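Side-chain contacts in leucine aminopeptidase 2, chloroplastic (PDB 5LHJ), which is a metallo-aminopeptidase of the M17 family that acts in bottromycin maturation and probably removes unsubstituted N-terminal amino acids from peptides: residues A47-A51 with F52-R56; F196-R199 with I200-L203; A418-R421 with R422-R425. All blocks are in the same frame, centred on the assembly; numbering follows the deposited sequence.

Contact 1 of 3, residues A47-A51 with F52-R56; sequences AAVGA and FSRRR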
loop_
_atom_site.group_PDB
_atom_site.type_symbol
_atom_site.label_atom_id
_atom_site.label_comp_id
_atom_site.label_asym_id
_atom_site.label_seq_id
_atom_site.Cartn_x
_atom_site.Cartn_y
_atom_site.Cartn_z
ATOM N N ALA A 47 -17.124 -32.746 -41.757
ATOM C CA ALA A 47 -17.042 -34.216 -41.772
ATOM C C ALA A 47 -18.305 -34.830 -41.179
ATOM O O ALA A 47 -18.924 -34.244 -40.290
ATOM C CB ALA A 47 -15.811 -34.695 -41.013
ATOM N N ALA A 48 -18.693 -36.002 -41.679
ATOM C CA ALA A 48 -19.957 -36.626 -41.279
ATOM C C ALA A 48 -19.870 -37.205 -39.869
ATOM O O ALA A 48 -18.909 -37.887 -39.533
ATOM C CB ALA A 48 -20.352 -37.715 -42.266
ATOM N N VAL A 49 -20.878 -36.906 -39.054
ATOM C CA VAL A 49 -21.094 -37.587 -37.776
ATOM C C VAL A 49 -22.555 -38.036 -37.733
ATOM O O VAL A 49 -23.375 -37.569 -38.516
ATOM C CB VAL A 49 -20.755 -36.694 -36.552
ATOM C CG1 VAL A 49 -19.264 -36.382 -36.519
ATOM C CG2 VAL A 49 -21.579 -35.408 -36.541
ATOM N N GLY A 50 -22.880 -38.942 -36.824
ATOM C CA GLY A 50 -24.253 -39.452 -36.731
ATOM C C GLY A 50 -25.275 -38.427 -36.259
ATOM O O GLY A 50 -24.929 -37.294 -35.880
ATOM N N ALA A 51 -26.541 -38.833 -36.270
ATOM C CA ALA A 51 -27.626 -37.956 -35.863
ATOM C C ALA A 51 -27.507 -37.545 -34.386
ATOM O O ALA A 51 -27.700 -36.375 -34.059
ATOM C CB ALA A 51 -28.980 -38.605 -36.137
ATOM N N PHE A 52 -27.186 -38.500 -33.510
ATOM C CA PHE A 52 -27.040 -38.192 -32.084
ATOM C C PHE A 52 -26.008 -37.087 -31.863
ATOM O O PHE A 52 -26.271 -36.129 -31.134
ATOM C CB PHE A 52 -26.669 -39.426 -31.271
ATOM C CG PHE A 52 -26.404 -39.127 -29.822
ATOM C CD1 PHE A 52 -27.436 -38.727 -28.983
ATOM C CD2 PHE A 52 -25.114 -39.191 -29.302
ATOM C CE1 PHE A 52 -27.191 -38.426 -27.650
ATOM C CE2 PHE A 52 -24.872 -38.902 -27.971
ATOM C CZ PHE A 52 -25.913 -38.523 -27.142
ATOM N N SER A 53 -24.850 -37.223 -32.509
ATOM C CA SER A 53 -23.775 -36.234 -32.417
ATOM C C SER A 53 -24.225 -34.842 -32.868
ATOM O O SER A 53 -23.964 -33.855 -32.174
ATOM C CB SER A 53 -22.566 -36.705 -33.238
ATOM O OG SER A 53 -21.444 -35.890 -32.996
ATOM N N ARG A 54 -24.934 -34.768 -33.995
ATOM C CA ARG A 54 -25.530 -33.502 -34.457
ATOM C C ARG A 54 -26.536 -32.929 -33.451
ATOM O O ARG A 54 -26.510 -31.734 -33.157
ATOM C CB ARG A 54 -26.221 -33.672 -35.820
ATOM C CG ARG A 54 -25.264 -33.875 -36.985
ATOM C CD ARG A 54 -25.959 -33.678 -38.331
ATOM N NE ARG A 54 -27.063 -34.621 -38.551
ATOM C CZ ARG A 54 -26.934 -35.894 -38.940
ATOM N NH1 ARG A 54 -25.735 -36.434 -39.163
ATOM N NH2 ARG A 54 -28.025 -36.642 -39.108
ATOM N N ARG A 55 -27.397 -33.791 -32.909
ATOM C CA ARG A 55 -28.413 -33.380 -31.926
ATOM C C ARG A 55 -27.815 -32.845 -30.624
ATOM O O ARG A 55 -28.456 -32.048 -29.941
ATOM C CB ARG A 55 -29.364 -34.539 -31.608
ATOM C CG ARG A 55 -30.301 -34.884 -32.755
ATOM C CD ARG A 55 -30.843 -36.299 -32.640
ATOM N NE ARG A 55 -31.628 -36.666 -33.818
ATOM C CZ ARG A 55 -31.957 -37.906 -34.179
ATOM N NH1 ARG A 55 -31.593 -38.968 -33.464
ATOM N NH2 ARG A 55 -32.679 -38.089 -35.284
ATOM N N ARG A 56 -26.603 -33.301 -30.288
ATOM C CA ARG A 56 -25.841 -32.792 -29.143
ATOM C C ARG A 56 -25.058 -31.504 -29.411
ATOM O O ARG A 56 -24.502 -30.927 -28.480
ATOM C CB ARG A 56 -24.880 -33.874 -28.610
ATOM C CG ARG A 56 -25.558 -35.110 -28.019
ATOM C CD ARG A 56 -26.480 -34.789 -26.847
ATOM N NE ARG A 56 -25.753 -34.196 -25.716
ATOM C CZ ARG A 56 -26.228 -33.272 -24.873
ATOM N NH1 ARG A 56 -27.448 -32.756 -25.008
ATOM N NH2 ARG A 56 -25.456 -32.844 -23.878
HETATM O O HOH W 1 -22.820 -34.967 -39.875
#
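Two consecutive arginines, Arg-54 and Arg-55, lay their guanidinium groups against the same small residue, Ala-51, at the start of a short helix. The Arg-55 group is spread flat over the methyl, with Ala-51 CB 3.6 Å above the guanidinium plane and over its centre. Its chain runs extended from CG to NE and carries the polar end on to the second subunit, where NH1 donates to the carbonyl of Gly-73.

Arg-54 instead bends at chi3 (-61°), which folds its guanidinium back over the helix start. Ala-51 CA lies over one face toward the rim, while NH1 comes within 2.7 Å of Val-49 O at an angle too poor for a hydrogen bond. A water accepts from Val-49 N at 2.9 Å and, weakly, from Arg-54 NH1. Alanine's single methyl lets both groups come close, Arg-55 over CB and Arg-54 near CA.

Gly-50, without a side chain, is the N-cap, and its carbonyl starts the first helical turn by accepting from Arg-54 N at 3.2 Å; Arg-55 N follows on Ala-51 O. On the inner side Val-49 CG2 rests 3.6 Å from Ser-53 OG, a small side chain that suits a buried helix face.

Val-49 and Ser-53 reach Phe-58 in the following loop and Asn-79 of strand 76-81, and Phe-52 and Ser-53 touch Glu-68, so helix 51-55 packs beside strands 65-69 and 76-81 of the N-terminal domain.

Contact 2 of 3, residues F196-R199 with I200-L203; sequences FADR and IREL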
loop_
_atom_site.group_PDB
_atom_site.type_symbol
_atom_site.label_atom_id
_atom_site.label_comp_id
_atom_site.label_asym_id
_atom_site.label_seq_id
_atom_site.Cartn_x
_atom_site.Cartn_y
_atom_site.Cartn_z
ATOM N N PHE A 196 17.288 -32.649 -4.532
ATOM C CA PHE A 196 17.270 -32.430 -5.983
ATOM C C PHE A 196 18.547 -32.981 -6.627
ATOM O O PHE A 196 18.471 -33.692 -7.634
ATOM C CB PHE A 196 17.031 -30.929 -6.284
ATOM C CG PHE A 196 16.641 -30.597 -7.709
ATOM C CD1 PHE A 196 16.374 -31.561 -8.689
ATOM C CD2 PHE A 196 16.515 -29.251 -8.063
ATOM C CE1 PHE A 196 16.021 -31.186 -9.980
ATOM C CE2 PHE A 196 16.133 -28.883 -9.345
ATOM C CZ PHE A 196 15.891 -29.846 -10.302
ATOM N N ALA A 197 19.703 -32.711 -6.030
ATOM C CA ALA A 197 20.962 -33.267 -6.536
ATOM C C ALA A 197 20.912 -34.810 -6.544
ATOM O O ALA A 197 21.321 -35.437 -7.524
ATOM C CB ALA A 197 22.140 -32.770 -5.720
ATOM N N ASP A 198 20.371 -35.398 -5.482
ATOM C CA ASP A 198 20.197 -36.865 -5.411
ATOM C C ASP A 198 19.293 -37.395 -6.522
ATOM O O ASP A 198 19.587 -38.433 -7.136
ATOM C CB ASP A 198 19.635 -37.299 -4.057
ATOM C CG ASP A 198 20.635 -37.192 -2.917
ATOM O OD1 ASP A 198 21.852 -37.032 -3.144
ATOM O OD2 ASP A 198 20.168 -37.275 -1.751
ATOM N N ARG A 199 18.193 -36.692 -6.783
ATOM C CA ARG A 199 17.271 -37.101 -7.831
ATOM C C ARG A 199 17.940 -37.031 -9.215
ATOM O O ARG A 199 17.743 -37.929 -10.043
ATOM C CB ARG A 199 15.995 -36.245 -7.788
ATOM C CG ARG A 199 14.916 -36.657 -8.778
ATOM C CD ARG A 199 14.205 -37.938 -8.340
ATOM N NE ARG A 199 13.148 -38.325 -9.283
ATOM C CZ ARG A 199 13.205 -39.327 -10.171
ATOM N NH1 ARG A 199 14.281 -40.122 -10.276
ATOM N NH2 ARG A 199 12.153 -39.548 -10.968
ATOM N N ILE A 200 18.727 -35.974 -9.467
ATOM C CA ILE A 200 19.442 -35.836 -10.741
ATOM C C ILE A 200 20.445 -36.985 -10.910
ATOM O O ILE A 200 20.558 -37.558 -11.989
ATOM C CB ILE A 200 20.141 -34.462 -10.871
ATOM C CG1 ILE A 200 19.084 -33.346 -10.908
ATOM C CG2 ILE A 200 21.003 -34.396 -12.132
ATOM C CD1 ILE A 200 19.638 -31.956 -10.599
ATOM N N ARG A 201 21.137 -37.333 -9.838
ATOM C CA ARG A 201 22.085 -38.440 -9.895
ATOM C C ARG A 201 21.374 -39.733 -10.310
ATOM O O ARG A 201 21.896 -40.475 -11.156
ATOM C CB ARG A 201 22.789 -38.645 -8.561
ATOM C CG ARG A 201 23.925 -39.645 -8.658
ATOM C CD ARG A 201 24.421 -40.077 -7.293
ATOM N NE ARG A 201 25.124 -39.005 -6.596
ATOM C CZ ARG A 201 24.675 -38.303 -5.544
ATOM N NH1 ARG A 201 23.463 -38.514 -5.004
ATOM N NH2 ARG A 201 25.469 -37.367 -5.010
ATOM N N GLU A 202 20.199 -39.986 -9.732
ATOM C CA GLU A 202 19.432 -41.196 -10.051
ATOM C C GLU A 202 18.951 -41.177 -11.495
ATOM O O GLU A 202 19.039 -42.184 -12.193
ATOM C CB GLU A 202 18.255 -41.395 -9.087
ATOM C CG GLU A 202 17.345 -42.574 -9.472
ATOM C CD GLU A 202 16.710 -43.313 -8.294
ATOM O OE1 GLU A 202 16.898 -42.923 -7.124
ATOM O OE2 GLU A 202 16.026 -44.331 -8.533
ATOM N N LEU A 203 18.439 -40.030 -11.946
ATOM C CA LEU A 203 18.027 -39.891 -13.347
ATOM C C LEU A 203 19.179 -40.138 -14.323
ATOM O O LEU A 203 19.001 -40.797 -15.351
ATOM C CB LEU A 203 17.391 -38.509 -13.593
ATOM C CG LEU A 203 16.046 -38.288 -12.897
ATOM C CD1 LEU A 203 15.709 -36.789 -12.849
ATOM C CD2 LEU A 203 14.943 -39.076 -13.583
HETATM O O HOH W 2 21.131 -40.373 -5.780
HETATM O O HOH W 3 15.763 -40.471 -7.129
#
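The carbonyl oxygen of Asp-198 takes two donors: Glu-202 N at 3.1 Å, in the regular i to i+4 pattern, and a water that donates at 2.8 Å. That same water accepts from Arg-201 NH1, which also donates to Asp-198 OD1 at 2.9 Å in a salt bridge. One arginine nitrogen thus reaches both the side chain and, through water, the backbone of the aspartate three residues earlier.

The two side chains lie alongside each other and point the same way. OD1 and the water both sit at the edge of the guanidinium, in its plane; the two planes are 44° apart, and NH1 comes to OD1 from above the carboxylate. The bend of Arg-201 at chi3 (-70°) turns NH1 back toward Asp-198. Charged residues suit this exposed helix face.

Round the helix from this pair, Leu-203 CD2 lies over one face of the Arg-199 guanidinium, 3.5 Å from its NH1, while Glu-202 CG comes to the guanidinium edge. The arginine chain bends at chi2 (74°) to lie along the helix, its flat group covering the leucine branch.

The buried side is apolar. Ile-200 CD1 stands over the Phe-196 ring face, 4.1 Å from its centroid, in a CH-pi contact; isoleucine's CG1-CD1 arm reaches back to the ring, whose face suits an aliphatic CH.

Helix 193-207 rests with Ala-197 and Ile-200 on strand 239-245, while Phe-196, Ile-200 and Leu-203 meet helix 286-301, and Ala-197 and Arg-201 touch Val-213 of strand 210-214.

Contact 3 of 3, residues A418-R421 with R422-R425; sequences AHER and RNLR
Arg-421 O accepts from Leu-424 N at 3.0 Å, and Glu-420 O from Asn-423 N, both of them i to i+3 bonds; residues 422-424 form a 3-10 segment, and those just before are helical in their backbone angles. A water spans Ala-418 O and, weakly, Arg-422 N.

Arg-422 doubles back along the preceding turn. Its CG takes the crowded position between backbone N and carbonyl carbon (chi1 73°), from which the extended chain passes over the carbonyl of His-419. NH1 donates to His-419 O at 2.8 Å; the oxygen lies in the guanidinium plane, although the nitrogen stands above the carbonyl plane. NH1 also donates to a water 2.7 Å away that itself donates to Glu-420 OE2, joining opposite charges whose nearest atoms, Glu-420 OE2 and Arg-422 NH1, are 4.0 Å apart, too far for a direct ion pair. Arginine's length and its several N-H groups let NH1 donate to both His-419 O and the water.

Glu-420 is buried, and its other oxygen, OE1, accepts from Asn-423 ND2 at 2.9 Å and also from Gln-443. Glu-420 OE1 lies in the amide plane of Asn-423, whereas ND2 stands above the carboxylate plane, the planes being 44° apart. Asn-423 can donate and accept, and its OD1 accepts from Arg-437. Leu-424 CD1 lies 3.6 Å from Arg-421 NH1, whose charge is paired with Asp-450.

Glu-420 and Leu-424 pack on helix 440-449, whereas His-419, Glu-420 and Arg-422 touch the third subunit. This is a 3-10 turn with side-chain-to-backbone bonding, in the segment joining strands 410-413 and 431-432 of the M17 catalytic domain, at a subunit boundary of the six-chain assembly.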
loop_
_atom_site.group_PDB
_atom_site.type_symbol
_atom_site.label_atom_id
_atom_site.label_comp_id
_atom_site.label_asym_id
_atom_site.label_seq_id
_atom_site.Cartn_x
_atom_site.Cartn_y
_atom_site.Cartn_z
ATOM N N ALA A 418 21.425 -1.699 -25.664
ATOM C CA ALA A 418 22.666 -1.095 -25.155
ATOM C C ALA A 418 22.404 0.035 -24.152
ATOM O O ALA A 418 23.122 0.162 -23.161
ATOM C CB ALA A 418 23.525 -0.597 -26.304
ATOM N N HIS A 419 21.351 0.817 -24.375
ATOM C CA HIS A 419 21.027 1.916 -23.465
ATOM C C HIS A 419 20.521 1.478 -22.079
ATOM O O HIS A 419 20.505 2.282 -21.150
ATOM C CB HIS A 419 20.079 2.933 -24.113
ATOM C CG HIS A 419 18.725 2.398 -24.458
ATOM N ND1 HIS A 419 18.328 2.160 -25.759
ATOM C CD2 HIS A 419 17.661 2.093 -23.679
ATOM C CE1 HIS A 419 17.080 1.729 -25.761
ATOM N NE2 HIS A 419 16.656 1.677 -24.510
ATOM N N GLU A 420 20.140 0.208 -21.918
ATOM C CA GLU A 420 19.801 -0.292 -20.579
ATOM C C GLU A 420 21.013 -0.674 -19.731
ATOM O O GLU A 420 20.873 -0.882 -18.517
ATOM C CB GLU A 420 18.804 -1.453 -20.666
ATOM C CG GLU A 420 17.396 -0.995 -21.015
ATOM C CD GLU A 420 16.762 -0.110 -19.944
ATOM O OE1 GLU A 420 16.992 -0.331 -18.744
ATOM O OE2 GLU A 420 16.033 0.830 -20.302
ATOM N N ARG A 421 22.198 -0.754 -20.335
ATOM C CA ARG A 421 23.410 -1.065 -19.568
ATOM C C ARG A 421 23.724 0.013 -18.539
ATOM O O ARG A 421 24.326 -0.283 -17.509
ATOM C CB ARG A 421 24.625 -1.310 -20.472
ATOM C CG ARG A 421 24.504 -2.594 -21.260
ATOM C CD ARG A 421 25.805 -3.024 -21.925
ATOM N NE ARG A 421 25.801 -4.476 -22.094
ATOM C CZ ARG A 421 26.040 -5.370 -21.128
ATOM N NH1 ARG A 421 26.346 -4.986 -19.883
ATOM N NH2 ARG A 421 25.971 -6.666 -21.414
ATOM N N ARG A 422 23.287 1.249 -18.775
ATOM C CA ARG A 422 23.497 2.292 -17.782
ATOM C C ARG A 422 22.791 1.976 -16.457
ATOM O O ARG A 422 23.217 2.451 -15.404
ATOM C CB ARG A 422 23.035 3.646 -18.296
ATOM C CG ARG A 422 21.546 3.797 -18.365
ATOM C CD ARG A 422 21.175 5.024 -19.186
ATOM N NE ARG A 422 19.887 5.505 -18.735
ATOM C CZ ARG A 422 18.711 4.959 -19.025
ATOM N NH1 ARG A 422 18.582 3.891 -19.821
ATOM N NH2 ARG A 422 17.635 5.504 -18.508
ATOM N N ASN A 423 21.718 1.190 -16.522
ATOM C CA ASN A 423 21.013 0.739 -15.321
ATOM C C ASN A 423 21.654 -0.416 -14.562
ATOM O O ASN A 423 21.136 -0.825 -13.527
ATOM C CB ASN A 423 19.551 0.455 -15.645
ATOM C CG ASN A 423 18.772 1.737 -15.871
ATOM O OD1 ASN A 423 19.041 2.756 -15.211
ATOM N ND2 ASN A 423 17.830 1.712 -16.801
ATOM N N LEU A 424 22.761 -0.935 -15.069
ATOM C CA LEU A 424 23.593 -1.870 -14.329
ATOM C C LEU A 424 24.658 -1.170 -13.441
ATOM O O LEU A 424 25.304 -1.825 -12.642
ATOM C CB LEU A 424 24.277 -2.828 -15.300
ATOM C CG LEU A 424 23.373 -3.759 -16.125
ATOM C CD1 LEU A 424 24.217 -4.634 -17.026
ATOM C CD2 LEU A 424 22.505 -4.601 -15.214
ATOM N N ARG A 425 24.824 0.146 -13.565
ATOM C CA ARG A 425 25.915 0.861 -12.878
ATOM C C ARG A 425 25.755 0.829 -11.363
ATOM O O ARG A 425 24.639 0.944 -10.856
ATOM C CB ARG A 425 25.997 2.322 -13.350
ATOM C CG ARG A 425 26.465 2.454 -14.779
ATOM C CD ARG A 425 26.289 3.886 -15.279
ATOM N NE ARG A 425 26.652 3.997 -16.693
ATOM C CZ ARG A 425 26.402 5.050 -17.474
ATOM N NH1 ARG A 425 25.787 6.136 -16.995
ATOM N NH2 ARG A 425 26.767 5.013 -18.755
HETATM O O HOH W 4 23.902 2.315 -21.443
HETATM O O HOH W 5 16.072 3.484 -20.622
#

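How the contacts relate
All three contacts are local, each within one continuous run of chain, and their nearest atoms never come closer than about 26 Å. Contact 1 belongs to the N-terminal domain and is the surface case, a helix start carrying long arginine chains, against the buried carboxylate and amide on which the 3-10 turn of contact 3 relies. Contacts 2 and 3 share the catalytic domain and are partly buried. Contact 2 has a two-sided alpha helix, salt-bridged outside and apolar inside, and its Phe-196 is about 9 Å from the side chain of Lys-261, a manganese ligand of this protein, although this chain holds no metal. Contacts 1 and 3 touch other subunits; contact 2 does not.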